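Local coordinates for putative pachytene checkpoint protein 2 (Caenorhabditis elegans, PDB 4XGU) that is an AAA+ ATPase of the protein-remodelling kind that probably plays a key role in chromosome recombination during meiosis, at residues 15-18 and 19-23; 61-64 and 65-68; 365-368 and 369-372. All coordinates share one frame; numbering follows the deposited sequence.

Contact 1 (15-18 and 19-23); sequences IRIC and QKFPK
Ile17 and Phe21, four residues apart, supply the apolar part of this local contact. Ile17 CB stands 4.1 Å from Phe21 CB, and the CG2 branch of the isoleucine reaches over one face of the ring, 4.4 Å from Phe21 CD2. Phe21 CG is anti to the backbone N (chi1 -159°), a setting that points the ring away beyond CB to where Ile17 CG2 lies over that face. On the adjoining flank Cys18 CB lies 4.2 Å from Phe21 CB.

The polar part belongs to the backbone. Phe21 N donates to Cys18 O at 3.2 Å, but the N-H...O angle of 127° makes this a weak, strongly bent bond. With Gln19 and Lys20 both in helix-like backbone conformations, Cys18 to Phe21 form a beta turn close to type I, which illustrates how a chain leaving a strand can fold back within four residues. The strand is 12-16, the central one of a three-stranded sheet in the Pch2 N-terminal domain. Phe21 CB also packs against the accepting carbonyl, 3.2 Å from Cys18 O.

Charge enters from beyond the turn: Lys99 NZ binds the backbone oxygens of both Gln19 and Phe21. Ile17 is buried against Phe33 of helix 30-41 and Val97 of strand 95-98, while Phe21 leans on Val26 and Arg29.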
loop_
_atom_site.group_PDB
_atom_site.type_symbol
_atom_site.label_atom_id
_atom_site.label_comp_id
_atom_site.label_asym_id
_atom_site.label_seq_id
_atom_site.Cartn_x
_atom_site.Cartn_y
_atom_site.Cartn_z
ATOM N N ILE B 15 1.655 -45.522 -35.061
ATOM C CA ILE B 15 0.990 -45.814 -36.322
ATOM C C ILE B 15 -0.494 -45.482 -36.253
ATOM O O ILE B 15 -1.224 -46.035 -35.432
ATOM C CB ILE B 15 1.157 -47.293 -36.709
ATOM C CG1 ILE B 15 2.639 -47.643 -36.852
ATOM C CG2 ILE B 15 0.410 -47.596 -37.997
ATOM C CD1 ILE B 15 2.891 -49.108 -37.152
ATOM N N ARG B 16 -0.936 -44.574 -37.116
ATOM C CA ARG B 16 -2.346 -44.213 -37.183
ATOM C C ARG B 16 -3.089 -45.094 -38.182
ATOM O O ARG B 16 -2.806 -45.061 -39.381
ATOM C CB ARG B 16 -2.511 -42.742 -37.569
ATOM C CG ARG B 16 -3.948 -42.249 -37.500
ATOM C CD ARG B 16 -4.230 -41.194 -38.552
ATOM N NE ARG B 16 -3.254 -40.111 -38.530
ATOM C CZ ARG B 16 -3.219 -39.128 -39.424
ATOM N NH1 ARG B 16 -4.109 -39.095 -40.406
ATOM N NH2 ARG B 16 -2.297 -38.180 -39.338
ATOM N N ILE B 17 -4.041 -45.881 -37.688
ATOM C CA ILE B 17 -4.885 -46.695 -38.558
ATOM C C ILE B 17 -6.184 -45.982 -38.913
ATOM O O ILE B 17 -6.499 -44.927 -38.360
ATOM C CB ILE B 17 -5.235 -48.046 -37.915
ATOM C CG1 ILE B 17 -5.657 -47.845 -36.460
ATOM C CG2 ILE B 17 -4.063 -49.005 -38.012
ATOM C CD1 ILE B 17 -5.961 -49.132 -35.733
ATOM N N CYS B 18 -6.934 -46.566 -39.841
ATOM C CA CYS B 18 -8.231 -46.024 -40.226
ATOM C C CYS B 18 -9.257 -46.271 -39.131
ATOM O O CYS B 18 -9.099 -47.180 -38.318
ATOM C CB CYS B 18 -8.713 -46.643 -41.541
ATOM S SG CYS B 18 -8.505 -45.581 -42.992
ATOM N N GLN B 19 -10.311 -45.459 -39.113
ATOM C CA GLN B 19 -11.418 -45.686 -38.194
ATOM C C GLN B 19 -12.113 -46.987 -38.564
ATOM O O GLN B 19 -12.483 -47.769 -37.688
ATOM C CB GLN B 19 -12.413 -44.523 -38.213
ATOM C CG GLN B 19 -11.956 -43.273 -37.469
ATOM C CD GLN B 19 -10.973 -42.435 -38.267
ATOM O OE1 GLN B 19 -10.794 -42.639 -39.470
ATOM N NE2 GLN B 19 -10.332 -41.482 -37.599
ATOM N N LYS B 20 -12.281 -47.216 -39.864
ATOM C CA LYS B 20 -12.928 -48.429 -40.359
ATOM C C LYS B 20 -12.124 -49.675 -40.005
ATOM O O LYS B 20 -12.671 -50.775 -39.954
ATOM C CB LYS B 20 -13.143 -48.354 -41.875
ATOM C CG LYS B 20 -14.308 -47.456 -42.287
ATOM C CD LYS B 20 -15.044 -47.994 -43.508
ATOM C CE LYS B 20 -14.622 -47.280 -44.779
ATOM N NZ LYS B 20 -15.274 -47.869 -45.986
ATOM N N PHE B 21 -10.828 -49.497 -39.766
ATOM C CA PHE B 21 -9.998 -50.579 -39.254
ATOM C C PHE B 21 -10.447 -50.916 -37.833
ATOM O O PHE B 21 -10.380 -50.067 -36.942
ATOM C CB PHE B 21 -8.516 -50.191 -39.273
ATOM C CG PHE B 21 -7.572 -51.365 -39.251
ATOM C CD1 PHE B 21 -7.511 -52.210 -38.149
ATOM C CD2 PHE B 21 -6.733 -51.612 -40.327
ATOM C CE1 PHE B 21 -6.644 -53.283 -38.130
ATOM C CE2 PHE B 21 -5.864 -52.683 -40.313
ATOM C CZ PHE B 21 -5.819 -53.520 -39.214
ATOM N N PRO B 22 -10.913 -52.159 -37.620
ATOM C CA PRO B 22 -11.339 -52.616 -36.293
ATOM C C PRO B 22 -10.157 -52.827 -35.353
ATOM O O PRO B 22 -9.199 -53.506 -35.717
ATOM C CB PRO B 22 -12.044 -53.942 -36.589
ATOM C CG PRO B 22 -11.391 -54.438 -37.828
ATOM C CD PRO B 22 -11.046 -53.217 -38.639
ATOM N N LYS B 23 -10.230 -52.252 -34.155
ATOM C CA LYS B 23 -9.125 -52.324 -33.205
ATOM C C LYS B 23 -8.931 -53.744 -32.680
ATOM O O LYS B 23 -7.837 -54.111 -32.246
ATOM C CB LYS B 23 -9.353 -51.362 -32.037
ATOM C CG LYS B 23 -8.118 -51.145 -31.175
ATOM C CD LYS B 23 -8.481 -50.920 -29.716
ATOM C CE LYS B 23 -9.285 -49.643 -29.523
ATOM N NZ LYS B 23 -9.516 -49.358 -28.077
#

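Contact 2 (61-64 and 65-68); sequences SLNE and LFEK
The ring of Phe66 receives the carbonyl of Leu62 at its edge: Leu62 O lies close to the ring plane, 3.3 Å from Phe66 CD1 and 3.4 Å from CE1 of the same ring. The rim of an aromatic ring is slightly positive, so an oxygen placed there is electrostatically favoured. Lys68 CA is another in-plane neighbour at the edge. Asn63 comes to the ring obliquely, its OD1 3.7 Å from Phe66 CE1; the two side chains run alongside each other with amide and ring planes 59° apart. That amide is fixed from outside, because Asn63 OD1 accepts a hydrogen bond from Val53 N. Phe66 has CG between its backbone N and carbonyl carbon (chi1 72°), which swings the ring back so that its edge meets the carbonyl of Leu62.

Leu62 O has a further partner, Leu65 N, in a weak bond that is long at 3.4 Å yet fairly straight (158°). It closes a type I turn through Asn63 and Glu64, following on from the 3-10 segment that includes 61-62. The tips of the leucines meet loosely, Leu62 CD2 being 4.4 Å from Leu65 CD1. Replacing Phe66 with an alanine would probably leave a gap beside Leu62 O and the Asn63 amide, the carbonyl losing the ring edge it faces.

Leu62 rests on Leu36 and Ala39 of helix 30-41 and Leu65 on Glu32, while Phe66 touches Leu36 of that helix and Ile15 of strand 12-16, just ahead of strand 68-72.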
loop_
_atom_site.group_PDB
_atom_site.type_symbol
_atom_site.label_atom_id
_atom_site.label_comp_id
_atom_site.label_asym_id
_atom_site.label_seq_id
_atom_site.Cartn_x
_atom_site.Cartn_y
_atom_site.Cartn_z
ATOM N N SER B 61 1.195 -53.363 -50.525
ATOM C CA SER B 61 0.103 -53.876 -49.708
ATOM C C SER B 61 0.254 -53.415 -48.261
ATOM O O SER B 61 -0.693 -53.474 -47.475
ATOM C CB SER B 61 0.052 -55.402 -49.776
ATOM O OG SER B 61 -0.918 -55.920 -48.881
ATOM N N LEU B 62 1.452 -52.959 -47.911
ATOM C CA LEU B 62 1.699 -52.432 -46.577
ATOM C C LEU B 62 0.968 -51.110 -46.394
ATOM O O LEU B 62 0.734 -50.669 -45.271
ATOM C CB LEU B 62 3.197 -52.249 -46.335
ATOM C CG LEU B 62 4.055 -53.513 -46.305
ATOM C CD1 LEU B 62 5.525 -53.154 -46.414
ATOM C CD2 LEU B 62 3.790 -54.302 -45.032
ATOM N N ASN B 63 0.609 -50.479 -47.506
ATOM C CA ASN B 63 -0.076 -49.193 -47.468
ATOM C C ASN B 63 -1.530 -49.333 -47.050
ATOM O O ASN B 63 -2.145 -48.370 -46.597
ATOM C CB ASN B 63 0.003 -48.498 -48.828
ATOM C CG ASN B 63 1.382 -47.951 -49.121
ATOM O OD1 ASN B 63 2.156 -47.666 -48.208
ATOM N ND2 ASN B 63 1.696 -47.791 -50.400
ATOM N N GLU B 64 -2.076 -50.535 -47.200
ATOM C CA GLU B 64 -3.469 -50.780 -46.844
ATOM C C GLU B 64 -3.656 -50.847 -45.329
ATOM O O GLU B 64 -4.783 -50.880 -44.839
ATOM C CB GLU B 64 -3.970 -52.070 -47.496
ATOM C CG GLU B 64 -4.114 -51.991 -49.012
ATOM C CD GLU B 64 -4.507 -53.321 -49.636
ATOM O OE1 GLU B 64 -4.317 -54.368 -48.982
ATOM O OE2 GLU B 64 -5.009 -53.322 -50.781
ATOM N N LEU B 65 -2.548 -50.855 -44.593
ATOM C CA LEU B 65 -2.582 -50.988 -43.138
ATOM C C LEU B 65 -2.717 -49.655 -42.410
ATOM O O LEU B 65 -3.558 -49.506 -41.525
ATOM C CB LEU B 65 -1.319 -51.696 -42.639
ATOM C CG LEU B 65 -1.114 -53.167 -42.999
ATOM C CD1 LEU B 65 0.239 -53.650 -42.498
ATOM C CD2 LEU B 65 -2.227 -54.018 -42.419
ATOM N N PHE B 66 -1.884 -48.689 -42.781
ATOM C CA PHE B 66 -1.766 -47.458 -42.010
ATOM C C PHE B 66 -2.172 -46.200 -42.771
ATOM O O PHE B 66 -2.276 -46.197 -43.998
ATOM C CB PHE B 66 -0.332 -47.299 -41.508
ATOM C CG PHE B 66 0.657 -46.948 -42.586
ATOM C CD1 PHE B 66 1.064 -47.894 -43.508
ATOM C CD2 PHE B 66 1.187 -45.672 -42.667
ATOM C CE1 PHE B 66 1.980 -47.573 -44.496
ATOM C CE2 PHE B 66 2.102 -45.345 -43.652
ATOM C CZ PHE B 66 2.497 -46.298 -44.567
ATOM N N GLU B 67 -2.398 -45.131 -42.016
ATOM C CA GLU B 67 -2.736 -43.832 -42.579
ATOM C C GLU B 67 -1.525 -42.915 -42.449
ATOM O O GLU B 67 -1.320 -42.014 -43.258
ATOM C CB GLU B 67 -3.956 -43.239 -41.866
ATOM C CG GLU B 67 -4.883 -42.428 -42.759
ATOM C CD GLU B 67 -6.225 -42.135 -42.103
ATOM O OE1 GLU B 67 -6.242 -41.545 -41.001
ATOM O OE2 GLU B 67 -7.266 -42.502 -42.692
ATOM N N LYS B 68 -0.718 -43.172 -41.424
ATOM C CA LYS B 68 0.489 -42.399 -41.153
ATOM C C LYS B 68 1.286 -43.070 -40.042
ATOM O O LYS B 68 0.714 -43.553 -39.065
ATOM C CB LYS B 68 0.134 -40.959 -40.770
ATOM C CG LYS B 68 1.237 -40.176 -40.076
ATOM C CD LYS B 68 0.832 -38.715 -39.921
ATOM C CE LYS B 68 1.614 -38.023 -38.816
ATOM N NZ LYS B 68 1.196 -36.602 -38.640
#

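Contact 3 (365-368 and 369-372); sequences RNEF and TEIL
Glu370 has CG anti to its backbone N (chi1 -178°) and turns back toward Arg365 through a bend at chi2 (69°), whereas the arginine chain runs extended from CG to NE; the carboxylate thereby crosses the arginine's aliphatic stem at an angle. Glu370 OE1 touches Arg365 CD at 3.2 Å and sits at the edge of the guanidinium, near its plane, with the two flat groups only 20° apart. The salt bridge itself is long, 3.9 Å from Arg365 NH1 to Glu370 OE1, and the guanidinium side also serves a cation-pi contact with Phe373.

The contact spans the start of helix 367-378, Arg365 lying just ahead of it, in the C-terminal lid of the AAA+ module. Asn366 holds the N-cap position without capping through its side chain. Instead, its CB packs on the hydroxyl of Thr369, 3.3 Å from OG1, and that hydroxyl is weakly bonded to Gln356 N. Helical hydrogen bonding is plain between Leu372 N and Phe368 O, 3.0 Å apart. The carboxylates of Glu367 and Glu370 probably gain from the positive end of the helix, though their OE2 atoms, 6.1 Å apart, carry like charges.

On another flank Phe368 and Ile371 run in the same direction, CD1 of Phe368 being 4.1 Å from CD1 of Ile371. Both lean on helix 405-420, Phe368 at Leu405 and Pro406, Ile371 at Met409, while Leu372 touches Met409 and, on helix 324-340, Tyr328 and Leu331.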
loop_
_atom_site.group_PDB
_atom_site.type_symbol
_atom_site.label_atom_id
_atom_site.label_comp_id
_atom_site.label_asym_id
_atom_site.label_seq_id
_atom_site.Cartn_x
_atom_site.Cartn_y
_atom_site.Cartn_z
ATOM N N ARG B 365 26.789 -25.023 -49.349
ATOM C CA ARG B 365 25.606 -24.177 -49.375
ATOM C C ARG B 365 25.327 -23.663 -50.777
ATOM O O ARG B 365 26.096 -22.872 -51.325
ATOM C CB ARG B 365 25.754 -23.000 -48.410
ATOM C CG ARG B 365 25.615 -23.382 -46.949
ATOM C CD ARG B 365 25.708 -22.161 -46.057
ATOM N NE ARG B 365 25.741 -22.519 -44.645
ATOM C CZ ARG B 365 25.872 -21.643 -43.654
ATOM N NH1 ARG B 365 25.982 -20.349 -43.923
ATOM N NH2 ARG B 365 25.893 -22.061 -42.395
ATOM N N ASN B 366 24.227 -24.136 -51.352
ATOM C CA ASN B 366 23.730 -23.621 -52.618
ATOM C C ASN B 366 23.540 -22.116 -52.498
ATOM O O ASN B 366 23.277 -21.614 -51.406
ATOM C CB ASN B 366 22.411 -24.301 -53.000
ATOM C CG ASN B 366 22.587 -25.768 -53.366
ATOM O OD1 ASN B 366 22.186 -26.197 -54.446
ATOM N ND2 ASN B 366 23.189 -26.540 -52.468
ATOM N N GLU B 367 23.689 -21.391 -53.601
ATOM C CA GLU B 367 23.527 -19.944 -53.549
ATOM C C GLU B 367 22.101 -19.609 -53.126
ATOM O O GLU B 367 21.889 -18.719 -52.309
ATOM C CB GLU B 367 23.864 -19.294 -54.891
ATOM C CG GLU B 367 24.364 -17.859 -54.765
ATOM C CD GLU B 367 25.707 -17.768 -54.056
ATOM O OE1 GLU B 367 26.574 -18.633 -54.311
ATOM O OE2 GLU B 367 25.896 -16.838 -53.244
ATOM N N PHE B 368 21.130 -20.341 -53.666
ATOM C CA PHE B 368 19.740 -20.191 -53.241
ATOM C C PHE B 368 19.590 -20.542 -51.767
ATOM O O PHE B 368 18.859 -19.879 -51.033
ATOM C CB PHE B 368 18.813 -21.065 -54.086
ATOM C CG PHE B 368 18.256 -20.364 -55.290
ATOM C CD1 PHE B 368 17.907 -19.025 -55.225
ATOM C CD2 PHE B 368 18.088 -21.040 -56.487
ATOM C CE1 PHE B 368 17.397 -18.372 -56.331
ATOM C CE2 PHE B 368 17.579 -20.395 -57.598
ATOM C CZ PHE B 368 17.232 -19.056 -57.520
ATOM N N THR B 369 20.285 -21.592 -51.344
ATOM C CA THR B 369 20.369 -21.938 -49.932
ATOM C C THR B 369 21.033 -20.792 -49.175
ATOM O O THR B 369 20.624 -20.439 -48.069
ATOM C CB THR B 369 21.160 -23.246 -49.715
ATOM O OG1 THR B 369 20.463 -24.339 -50.324
ATOM C CG2 THR B 369 21.347 -23.531 -48.235
ATOM N N GLU B 370 22.051 -20.200 -49.795
ATOM C CA GLU B 370 22.794 -19.098 -49.191
ATOM C C GLU B 370 21.986 -17.800 -49.188
ATOM O O GLU B 370 21.980 -17.070 -48.195
ATOM C CB GLU B 370 24.124 -18.888 -49.923
ATOM C CG GLU B 370 25.002 -17.794 -49.330
ATOM C CD GLU B 370 25.557 -18.160 -47.964
ATOM O OE1 GLU B 370 25.644 -19.367 -47.656
ATOM O OE2 GLU B 370 25.904 -17.236 -47.196
ATOM N N ILE B 371 21.310 -17.514 -50.298
ATOM C CA ILE B 371 20.488 -16.311 -50.403
ATOM C C ILE B 371 19.363 -16.344 -49.373
ATOM O O ILE B 371 19.066 -15.336 -48.732
ATOM C CB ILE B 371 19.888 -16.145 -51.816
ATOM C CG1 ILE B 371 20.987 -15.878 -52.842
ATOM C CG2 ILE B 371 18.905 -14.991 -51.846
ATOM C CD1 ILE B 371 20.504 -15.934 -54.272
ATOM N N LEU B 372 18.750 -17.512 -49.212
ATOM C CA LEU B 372 17.684 -17.692 -48.232
ATOM C C LEU B 372 18.219 -17.540 -46.813
ATOM O O LEU B 372 17.545 -16.988 -45.943
ATOM C CB LEU B 372 17.020 -19.059 -48.403
ATOM C CG LEU B 372 15.883 -19.389 -47.432
ATOM C CD1 LEU B 372 14.804 -18.321 -47.491
ATOM C CD2 LEU B 372 15.299 -20.758 -47.739
#

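Contacts 1 and 2 belong together: both lie in the Pch2 N-terminal domain, their centres 10 Å apart, and they touch where strand 12-16 pairs with strand 68-72. There Arg16 N probably bonds to Lys68 O at 2.7 Å, and Glu67 and Lys68 both face Arg16 in a classic beta bulge. Ile17 CG2 also packs 3.6 Å from Leu65 O. Contact 3 stands apart in the C-terminal lid, its centre 42 Å from that of contact 1 and 37 Å from that of contact 2; its nearest atoms are about 23 Å from contact 2. None of the three lies at the ADP pocket: contacts 1 and 2 are local turns, contact 3 a helix start.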